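Local coordinates for protein single-stranded DNA specific exonuclease RecJ (PDB 2ZXR) that degrades single-stranded DNA exonucleolytically in the 5' to 3' direction, using divalent cations such as magnesium or manganese, and takes part in DNA repair, at residues Asp3-Ser11 and Asp423-Leu431; Leu499-Ser510 and Glu521-Glu531. All coordinates share one frame; numbering follows the deposited sequence.

Contact 1 of 2, residues Asp3-Ser11 and Asp423-Leu431; sequences DRVRWRVLS and DPVREVALL
Trp7 and Val428 stand together on one side of a two-stranded parallel pairing, their side chains running in the same direction. Val428 CB sits over one face of the indole, 4.3 Å from the centroid of the five-membered ring, a CH-pi contact, and its CG2 reaches Val5 CG1 at 3.7 Å. Leu430, further along the same strand, approaches on the same side of the indole plane as Val428 and slants across, with CD2 3.8 Å from Trp7 CB. Earlier on this side, Val5 CG2 lies over a face of the Arg426 guanidinium, 3.4 Å above its plane and displaced toward the rim.

The reverse side, which carries Arg6, Arg8, Glu427 and Ala429, is largely polar. With CG anti to the backbone N (chi1 162°), Glu427 extends toward Arg8, and its OE1 meets Arg8 NE at 3.3 Å near the guanidinium plane. This is a salt bridge with a weak hydrogen bond; Arg8 NH2 has a second acidic partner in Glu534. Before the strands pair, Arg4 NH1 donates to Pro424 O at 2.8 Å, while its guanidinium also binds the carbonyls of Thr355 and Leu356. Arg4 O, both N and O of Arg6 and of Arg8, and Leu10 N bond in turn to Arg426, Val428 and Leu430, the regular scheme of parallel strands. A water bridges Leu10 O and Leu431 O at the far end.

Strand 5-9 is outermost in a mixed sheet, followed inward by 426-433 and 462-466. The Trp7 side packs on Leu463 and on strand 503-514, and helix 29-37 meets Leu10 and Leu431.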
loop_
_atom_site.group_PDB
_atom_site.type_symbol
_atom_site.label_atom_id
_atom_site.label_comp_id
_atom_site.label_asym_id
_atom_site.label_seq_id
_atom_site.Cartn_x
_atom_site.Cartn_y
_atom_site.Cartn_z
ATOM N N ASP A 3 3.831 20.041 -0.925
ATOM C CA ASP A 3 3.589 20.825 -2.128
ATOM C C ASP A 3 4.007 20.007 -3.354
ATOM O O ASP A 3 3.849 20.443 -4.504
ATOM C CB ASP A 3 4.370 22.137 -2.053
ATOM C CG ASP A 3 4.304 22.928 -3.336
ATOM O OD1 ASP A 3 5.038 22.580 -4.290
ATOM O OD2 ASP A 3 3.514 23.895 -3.390
ATOM N N ARG A 4 4.552 18.818 -3.100
ATOM C CA ARG A 4 4.955 17.914 -4.167
ATOM C C ARG A 4 4.112 16.627 -4.064
ATOM O O ARG A 4 4.540 15.546 -4.481
ATOM C CB ARG A 4 6.459 17.609 -4.077
ATOM C CG ARG A 4 7.337 18.702 -4.691
ATOM C CD ARG A 4 8.821 18.389 -4.605
ATOM N NE ARG A 4 9.335 18.556 -3.251
ATOM C CZ ARG A 4 9.999 17.617 -2.585
ATOM N NH1 ARG A 4 10.227 16.430 -3.150
ATOM N NH2 ARG A 4 10.448 17.871 -1.360
ATOM N N VAL A 5 2.908 16.773 -3.510
ATOM C CA VAL A 5 1.960 15.678 -3.336
ATOM C C VAL A 5 0.799 15.853 -4.315
ATOM O O VAL A 5 0.041 16.805 -4.202
ATOM C CB VAL A 5 1.346 15.661 -1.901
ATOM C CG1 VAL A 5 0.340 14.510 -1.771
ATOM C CG2 VAL A 5 2.442 15.533 -0.853
ATOM N N ARG A 6 0.654 14.934 -5.259
ATOM C CA ARG A 6 -0.431 15.004 -6.239
ATOM C C ARG A 6 -1.547 14.012 -5.902
ATOM O O ARG A 6 -1.269 12.853 -5.594
ATOM C CB ARG A 6 0.092 14.659 -7.648
ATOM C CG ARG A 6 0.831 15.776 -8.397
ATOM C CD ARG A 6 1.906 16.440 -7.549
ATOM N NE ARG A 6 3.000 16.994 -8.350
ATOM C CZ ARG A 6 3.570 18.174 -8.121
ATOM N NH1 ARG A 6 3.139 18.942 -7.122
ATOM N NH2 ARG A 6 4.606 18.563 -8.857
ATOM N N TRP A 7 -2.796 14.463 -5.947
ATOM C CA TRP A 7 -3.924 13.558 -5.724
ATOM C C TRP A 7 -4.452 13.137 -7.099
ATOM O O TRP A 7 -4.616 13.967 -7.992
ATOM C CB TRP A 7 -5.045 14.245 -4.963
ATOM C CG TRP A 7 -4.745 14.514 -3.525
ATOM C CD1 TRP A 7 -3.517 14.674 -2.955
ATOM C CD2 TRP A 7 -5.700 14.765 -2.502
ATOM N NE1 TRP A 7 -3.651 15.023 -1.633
ATOM C CE2 TRP A 7 -4.980 15.086 -1.328
ATOM C CE3 TRP A 7 -7.100 14.757 -2.460
ATOM C CZ2 TRP A 7 -5.608 15.395 -0.129
ATOM C CZ3 TRP A 7 -7.732 15.066 -1.257
ATOM C CH2 TRP A 7 -6.983 15.381 -0.110
ATOM N N ARG A 8 -4.703 11.847 -7.262
ATOM C CA ARG A 8 -5.222 11.304 -8.501
ATOM C C ARG A 8 -6.421 10.388 -8.234
ATOM O O ARG A 8 -6.436 9.623 -7.253
ATOM C CB ARG A 8 -4.145 10.506 -9.231
ATOM C CG ARG A 8 -4.713 9.655 -10.365
ATOM C CD ARG A 8 -3.630 8.919 -11.132
ATOM N NE ARG A 8 -2.635 9.838 -11.687
ATOM C CZ ARG A 8 -2.827 10.612 -12.756
ATOM N NH1 ARG A 8 -3.987 10.580 -13.402
ATOM N NH2 ARG A 8 -1.858 11.423 -13.179
ATOM N N VAL A 9 -7.414 10.459 -9.113
ATOM C CA VAL A 9 -8.595 9.619 -8.981
ATOM C C VAL A 9 -8.463 8.436 -9.919
ATOM O O VAL A 9 -8.270 8.609 -11.128
ATOM C CB VAL A 9 -9.880 10.392 -9.333
ATOM C CG1 VAL A 9 -11.083 9.492 -9.164
ATOM C CG2 VAL A 9 -10.016 11.611 -8.440
ATOM N N LEU A 10 -8.553 7.231 -9.380
ATOM C CA LEU A 10 -8.445 6.045 -10.213
ATOM C C LEU A 10 -9.518 6.050 -11.319
ATOM O O LEU A 10 -10.656 6.474 -11.108
ATOM C CB LEU A 10 -8.565 4.772 -9.357
ATOM C CG LEU A 10 -7.597 4.636 -8.161
ATOM C CD1 LEU A 10 -7.551 3.156 -7.711
ATOM C CD2 LEU A 10 -6.190 5.108 -8.549
ATOM N N SER A 11 -9.145 5.554 -12.491
ATOM C CA SER A 11 -10.028 5.527 -13.647
ATOM C C SER A 11 -11.261 4.657 -13.461
ATOM O O SER A 11 -11.241 3.701 -12.679
ATOM C CB SER A 11 -9.250 4.991 -14.841
ATOM O OG SER A 11 -9.004 3.601 -14.640
ATOM N N ASP A 423 12.574 16.928 -9.141
ATOM C CA ASP A 423 12.246 16.682 -7.738
ATOM C C ASP A 423 11.302 15.494 -7.594
ATOM O O ASP A 423 10.456 15.249 -8.459
ATOM C CB ASP A 423 11.579 17.907 -7.122
ATOM C CG ASP A 423 12.533 19.069 -6.975
ATOM O OD1 ASP A 423 12.054 20.203 -6.750
ATOM O OD2 ASP A 423 13.761 18.834 -7.074
ATOM N N PRO A 424 11.459 14.718 -6.511
ATOM C CA PRO A 424 10.554 13.570 -6.330
ATOM C C PRO A 424 9.161 14.118 -5.978
ATOM O O PRO A 424 9.056 15.184 -5.371
ATOM C CB PRO A 424 11.172 12.818 -5.143
ATOM C CG PRO A 424 12.655 13.182 -5.231
ATOM C CD PRO A 424 12.601 14.655 -5.577
ATOM N N VAL A 425 8.110 13.391 -6.358
ATOM C CA VAL A 425 6.730 13.774 -6.044
ATOM C C VAL A 425 5.987 12.579 -5.446
ATOM O O VAL A 425 6.245 11.435 -5.818
ATOM C CB VAL A 425 5.950 14.246 -7.307
ATOM C CG1 VAL A 425 6.561 15.524 -7.840
ATOM C CG2 VAL A 425 5.954 13.137 -8.381
ATOM N N ARG A 426 5.071 12.847 -4.519
ATOM C CA ARG A 426 4.291 11.790 -3.873
ATOM C C ARG A 426 2.880 11.796 -4.459
ATOM O O ARG A 426 2.298 12.855 -4.698
ATOM C CB ARG A 426 4.233 12.020 -2.347
ATOM C CG ARG A 426 3.360 11.023 -1.578
ATOM C CD ARG A 426 3.760 10.874 -0.092
ATOM N NE ARG A 426 3.423 12.027 0.752
ATOM C CZ ARG A 426 2.195 12.322 1.191
ATOM N NH1 ARG A 426 1.999 13.399 1.952
ATOM N NH2 ARG A 426 1.158 11.541 0.881
ATOM N N GLU A 427 2.351 10.615 -4.737
ATOM C CA GLU A 427 0.992 10.519 -5.257
ATOM C C GLU A 427 0.070 9.905 -4.199
ATOM O O GLU A 427 0.498 9.057 -3.422
ATOM C CB GLU A 427 0.926 9.649 -6.509
ATOM C CG GLU A 427 -0.516 9.200 -6.789
ATOM C CD GLU A 427 -0.704 8.458 -8.098
ATOM O OE1 GLU A 427 -0.562 9.096 -9.172
ATOM O OE2 GLU A 427 -1.002 7.237 -8.052
ATOM N N VAL A 428 -1.170 10.380 -4.148
ATOM C CA VAL A 428 -2.184 9.833 -3.248
ATOM C C VAL A 428 -3.231 9.324 -4.233
ATOM O O VAL A 428 -3.800 10.106 -4.995
ATOM C CB VAL A 428 -2.832 10.895 -2.345
ATOM C CG1 VAL A 428 -3.908 10.240 -1.490
ATOM C CG2 VAL A 428 -1.783 11.545 -1.447
ATOM N N ALA A 429 -3.445 8.018 -4.250
ATOM C CA ALA A 429 -4.401 7.398 -5.159
ATOM C C ALA A 429 -5.781 7.299 -4.496
ATOM O O ALA A 429 -5.945 6.690 -3.443
ATOM C CB ALA A 429 -3.895 6.004 -5.576
ATOM N N LEU A 430 -6.773 7.915 -5.122
ATOM C CA LEU A 430 -8.124 7.913 -4.578
ATOM C C LEU A 430 -8.975 6.941 -5.365
ATOM O O LEU A 430 -9.005 6.991 -6.595
ATOM C CB LEU A 430 -8.732 9.311 -4.651
ATOM C CG LEU A 430 -8.364 10.393 -3.636
ATOM C CD1 LEU A 430 -8.073 9.772 -2.280
ATOM C CD2 LEU A 430 -7.174 11.159 -4.122
ATOM N N LEU A 431 -9.653 6.057 -4.648
ATOM C CA LEU A 431 -10.505 5.044 -5.248
ATOM C C LEU A 431 -11.759 5.673 -5.832
ATOM O O LEU A 431 -12.118 5.415 -6.975
ATOM C CB LEU A 431 -10.934 4.012 -4.197
ATOM C CG LEU A 431 -11.236 2.545 -4.527
ATOM C CD1 LEU A 431 -12.518 2.144 -3.786
ATOM C CD2 LEU A 431 -11.352 2.304 -5.991
HETATM O O HOH W 1 -12.566 5.849 -9.581
#

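Contact 2 of 2, residues Leu499-Ser510 and Glu521-Glu531; sequences LPPEVEVAGLLS and EVQAVDLRKPE
Arg528 starts with CG between its backbone N and carbonyl carbon (chi1 70°) and then runs fully extended as far as NE, while Glu504 is extended beyond CG; the two chains therefore lie alongside each other, pointing the same way. The carboxylate and guanidinium planes are only 16° apart. Arg528 presents its NE and NH2 edge to a single oxygen, Glu504 OE2, which lies 3.0 Å from NE and 3.2 Å from NH2. Both nitrogens approach from the same face of the carboxylate, NE nearly along the C-O axis and NH2 on the syn side. Glu531 N adds a weak third bond to OE2, and Glu531 CB covers one guanidinium face. Converging donors of this kind would probably favour the charged carboxylate; Arg528 NH2 is also held by Ala532 O.

The antiparallel hairpin beneath this salt bridge is interrupted by a classic beta bulge. Val525 and Asp526 both face Ala506, whose O accepts from Val525 N at 2.9 Å and from Asp526 N at 3.3 Å. Val525 CG1, anti to its carbonyl carbon (chi1 -56°), meets Leu508 CD1 at 3.7 Å, the two side chains crossing at about a right angle.

The face opposite the salt bridge is apolar: Val522 CG1 comes within 3.6 Å of Gly507 CA, an approach made possible by the lack of a side chain on Gly507, Val505 CG1 touches Ala524 CB, and Leu527 is crossed by Leu499. Strands 503-514 and 517-528 belong to the RecJ OB domain, flanked by 462-466 and 487-492 respectively; Leu484 and Phe482 of strand 479-484 meet Val505 and Leu527.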
loop_
_atom_site.group_PDB
_atom_site.type_symbol
_atom_site.label_atom_id
_atom_site.label_comp_id
_atom_site.label_asym_id
_atom_site.label_seq_id
_atom_site.Cartn_x
_atom_site.Cartn_y
_atom_site.Cartn_z
ATOM N N LEU A 499 -9.582 24.726 9.776
ATOM C CA LEU A 499 -9.617 24.272 8.398
ATOM C C LEU A 499 -10.082 25.358 7.432
ATOM O O LEU A 499 -10.889 26.226 7.786
ATOM C CB LEU A 499 -10.550 23.062 8.271
ATOM C CG LEU A 499 -10.285 21.809 9.114
ATOM C CD1 LEU A 499 -8.814 21.429 9.009
ATOM C CD2 LEU A 499 -10.675 22.055 10.556
ATOM N N PRO A 500 -9.565 25.337 6.196
ATOM C CA PRO A 500 -10.028 26.373 5.273
ATOM C C PRO A 500 -11.547 26.252 5.127
ATOM O O PRO A 500 -12.148 25.272 5.587
ATOM C CB PRO A 500 -9.258 26.069 3.983
ATOM C CG PRO A 500 -8.773 24.646 4.150
ATOM C CD PRO A 500 -8.480 24.536 5.611
ATOM N N PRO A 501 -12.195 27.253 4.507
ATOM C CA PRO A 501 -13.655 27.189 4.346
ATOM C C PRO A 501 -14.128 25.947 3.587
ATOM O O PRO A 501 -15.242 25.455 3.792
ATOM C CB PRO A 501 -13.984 28.506 3.631
ATOM C CG PRO A 501 -12.702 28.859 2.926
ATOM C CD PRO A 501 -11.638 28.481 3.912
ATOM N N GLU A 502 -13.272 25.449 2.709
ATOM C CA GLU A 502 -13.570 24.255 1.942
ATOM C C GLU A 502 -12.347 23.357 1.955
ATOM O O GLU A 502 -11.214 23.824 1.764
ATOM C CB GLU A 502 -13.909 24.604 0.499
ATOM C CG GLU A 502 -15.387 24.547 0.157
ATOM C CD GLU A 502 -15.588 24.392 -1.342
ATOM O OE1 GLU A 502 -16.751 24.359 -1.809
ATOM O OE2 GLU A 502 -14.560 24.295 -2.054
ATOM N N VAL A 503 -12.573 22.063 2.160
ATOM C CA VAL A 503 -11.473 21.107 2.192
ATOM C C VAL A 503 -11.696 19.885 1.313
ATOM O O VAL A 503 -12.808 19.594 0.860
ATOM C CB VAL A 503 -11.217 20.583 3.628
ATOM C CG1 VAL A 503 -10.820 21.717 4.551
ATOM C CG2 VAL A 503 -12.461 19.897 4.145
ATOM N N GLU A 504 -10.607 19.178 1.075
ATOM C CA GLU A 504 -10.619 17.939 0.320
ATOM C C GLU A 504 -9.939 16.966 1.273
ATOM O O GLU A 504 -8.977 17.332 1.934
ATOM C CB GLU A 504 -9.792 18.066 -0.957
ATOM C CG GLU A 504 -10.636 18.202 -2.177
ATOM C CD GLU A 504 -9.826 18.350 -3.421
ATOM O OE1 GLU A 504 -10.424 18.115 -4.484
ATOM O OE2 GLU A 504 -8.615 18.700 -3.345
ATOM N N VAL A 505 -10.439 15.743 1.351
ATOM C CA VAL A 505 -9.866 14.746 2.253
ATOM C C VAL A 505 -9.680 13.405 1.574
ATOM O O VAL A 505 -10.593 12.934 0.892
ATOM C CB VAL A 505 -10.784 14.469 3.456
ATOM C CG1 VAL A 505 -10.187 13.309 4.297
ATOM C CG2 VAL A 505 -10.952 15.726 4.304
ATOM N N ALA A 506 -8.508 12.796 1.776
ATOM C CA ALA A 506 -8.211 11.473 1.254
ATOM C C ALA A 506 -8.305 10.642 2.522
ATOM O O ALA A 506 -7.482 10.806 3.430
ATOM C CB ALA A 506 -6.824 11.413 0.706
ATOM N N GLY A 507 -9.294 9.756 2.623
ATOM C CA GLY A 507 -9.397 9.014 3.861
ATOM C C GLY A 507 -9.771 7.554 3.844
ATOM O O GLY A 507 -10.339 7.060 2.882
ATOM N N LEU A 508 -9.467 6.882 4.950
ATOM C CA LEU A 508 -9.763 5.463 5.125
ATOM C C LEU A 508 -11.132 5.298 5.775
ATOM O O LEU A 508 -11.407 5.919 6.812
ATOM C CB LEU A 508 -8.699 4.827 6.032
ATOM C CG LEU A 508 -7.267 4.897 5.498
ATOM C CD1 LEU A 508 -6.227 4.769 6.660
ATOM C CD2 LEU A 508 -7.097 3.766 4.459
ATOM N N LEU A 509 -11.977 4.465 5.183
ATOM C CA LEU A 509 -13.303 4.203 5.737
ATOM C C LEU A 509 -13.038 3.326 6.962
ATOM O O LEU A 509 -12.484 2.231 6.841
ATOM C CB LEU A 509 -14.172 3.410 4.756
ATOM C CG LEU A 509 -15.697 3.636 4.795
ATOM C CD1 LEU A 509 -16.366 2.352 4.437
ATOM C CD2 LEU A 509 -16.208 4.173 6.140
ATOM N N SER A 510 -13.450 3.785 8.132
ATOM C CA SER A 510 -13.183 3.021 9.339
ATOM C C SER A 510 -14.425 2.571 10.099
ATOM O O SER A 510 -15.462 3.259 10.114
ATOM C CB SER A 510 -12.323 3.865 10.281
ATOM O OG SER A 510 -11.368 4.579 9.539
ATOM N N GLU A 521 -16.741 5.859 10.280
ATOM C CA GLU A 521 -16.176 7.182 10.102
ATOM C C GLU A 521 -14.973 7.140 9.204
ATOM O O GLU A 521 -14.569 6.075 8.746
ATOM C CB GLU A 521 -15.771 7.716 11.476
ATOM C CG GLU A 521 -16.861 7.487 12.516
ATOM C CD GLU A 521 -16.426 7.834 13.923
ATOM O OE1 GLU A 521 -17.104 8.685 14.539
ATOM O OE2 GLU A 521 -15.418 7.256 14.405
ATOM N N VAL A 522 -14.389 8.303 8.967
ATOM C CA VAL A 522 -13.225 8.377 8.113
ATOM C C VAL A 522 -12.020 8.916 8.856
ATOM O O VAL A 522 -12.099 9.912 9.571
ATOM C CB VAL A 522 -13.500 9.251 6.855
ATOM C CG1 VAL A 522 -12.237 9.453 6.070
ATOM C CG2 VAL A 522 -14.528 8.574 5.974
ATOM N N GLN A 523 -10.907 8.223 8.693
ATOM C CA GLN A 523 -9.659 8.609 9.308
ATOM C C GLN A 523 -8.918 9.262 8.164
ATOM O O GLN A 523 -8.544 8.589 7.200
ATOM C CB GLN A 523 -8.896 7.364 9.762
ATOM C CG GLN A 523 -7.556 7.645 10.432
ATOM C CD GLN A 523 -7.722 8.133 11.867
ATOM O OE1 GLN A 523 -8.530 7.590 12.628
ATOM N NE2 GLN A 523 -6.943 9.150 12.249
ATOM N N ALA A 524 -8.697 10.562 8.263
ATOM C CA ALA A 524 -8.004 11.270 7.195
ATOM C C ALA A 524 -6.502 10.954 7.130
ATOM O O ALA A 524 -5.831 10.981 8.149
ATOM C CB ALA A 524 -8.220 12.777 7.351
ATOM N N VAL A 525 -5.991 10.633 5.936
ATOM C CA VAL A 525 -4.566 10.380 5.751
ATOM C C VAL A 525 -3.980 11.677 5.182
ATOM O O VAL A 525 -2.821 12.027 5.457
ATOM C CB VAL A 525 -4.260 9.192 4.789
ATOM C CG1 VAL A 525 -4.954 7.931 5.275
ATOM C CG2 VAL A 525 -4.690 9.522 3.394
ATOM N N ASP A 526 -4.751 12.382 4.361
ATOM C CA ASP A 526 -4.282 13.677 3.873
ATOM C C ASP A 526 -5.496 14.584 3.820
ATOM O O ASP A 526 -6.629 14.116 3.661
ATOM C CB ASP A 526 -3.592 13.618 2.502
ATOM C CG ASP A 526 -2.686 14.851 2.248
ATOM O OD1 ASP A 526 -2.562 15.714 3.154
ATOM O OD2 ASP A 526 -2.088 14.970 1.149
ATOM N N LEU A 527 -5.247 15.878 3.974
ATOM C CA LEU A 527 -6.303 16.881 3.996
ATOM C C LEU A 527 -5.739 18.190 3.429
ATOM O O LEU A 527 -4.591 18.558 3.736
ATOM C CB LEU A 527 -6.761 17.048 5.448
ATOM C CG LEU A 527 -7.713 18.142 5.914
ATOM C CD1 LEU A 527 -8.010 17.890 7.385
ATOM C CD2 LEU A 527 -7.082 19.526 5.744
ATOM N N ARG A 528 -6.541 18.893 2.621
ATOM C CA ARG A 528 -6.070 20.130 2.003
ATOM C C ARG A 528 -7.158 21.051 1.438
ATOM O O ARG A 528 -8.327 20.681 1.319
ATOM C CB ARG A 528 -5.124 19.782 0.854
ATOM C CG ARG A 528 -5.863 19.163 -0.330
ATOM C CD ARG A 528 -4.961 18.845 -1.516
ATOM N NE ARG A 528 -5.745 18.435 -2.685
ATOM C CZ ARG A 528 -5.226 18.141 -3.874
ATOM N NH1 ARG A 528 -3.916 18.205 -4.062
ATOM N NH2 ARG A 528 -6.013 17.779 -4.876
ATOM N N LYS A 529 -6.751 22.265 1.091
ATOM C CA LYS A 529 -7.655 23.212 0.462
ATOM C C LYS A 529 -7.706 22.600 -0.933
ATOM O O LYS A 529 -6.686 22.152 -1.442
ATOM C CB LYS A 529 -7.023 24.603 0.420
ATOM C CG LYS A 529 -7.676 25.575 -0.558
ATOM C CD LYS A 529 -6.989 26.945 -0.511
ATOM C CE LYS A 529 -7.630 27.932 -1.475
ATOM N NZ LYS A 529 -7.647 27.395 -2.864
ATOM N N PRO A 530 -8.887 22.558 -1.562
ATOM C CA PRO A 530 -9.004 21.970 -2.905
ATOM C C PRO A 530 -7.915 22.430 -3.868
ATOM O O PRO A 530 -7.524 23.586 -3.859
ATOM C CB PRO A 530 -10.401 22.402 -3.342
ATOM C CG PRO A 530 -11.147 22.467 -2.028
ATOM C CD PRO A 530 -10.158 23.165 -1.137
ATOM N N GLU A 531 -7.419 21.522 -4.697
ATOM C CA GLU A 531 -6.369 21.869 -5.647
ATOM C C GLU A 531 -6.440 21.013 -6.899
ATOM O O GLU A 531 -7.420 20.301 -7.138
ATOM C CB GLU A 531 -4.989 21.681 -5.004
ATOM C CG GLU A 531 -4.770 22.539 -3.763
ATOM C CD GLU A 531 -3.497 22.189 -2.996
ATOM O OE1 GLU A 531 -3.308 22.734 -1.878
ATOM O OE2 GLU A 531 -2.691 21.374 -3.507
#

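Overall arrangement
Contact 1 and contact 2 belong to one mixed sheet, with strand 462-466 set between their pairs of strands, and their centres are 14 Å apart. The two contacts touch directly, consistent with a strongly curved sheet, and Trp7 makes most of the junction: its NE1 lies 3.2 Å from Asp526 OD2, a probable hydrogen bond, its CH2 is 3.5 Å from Glu504 O, and Arg528 makes a cation-pi contact with the ring. Leu430 CD1 adds packing against Ala506 CB at 3.6 Å. Contact 1 thus brings the chain's N-terminal strand onto the OB-domain hairpin of contact 2. Both lie away from the magnesium site formed by Asp84, Asp136, His160, His161 and Asp221.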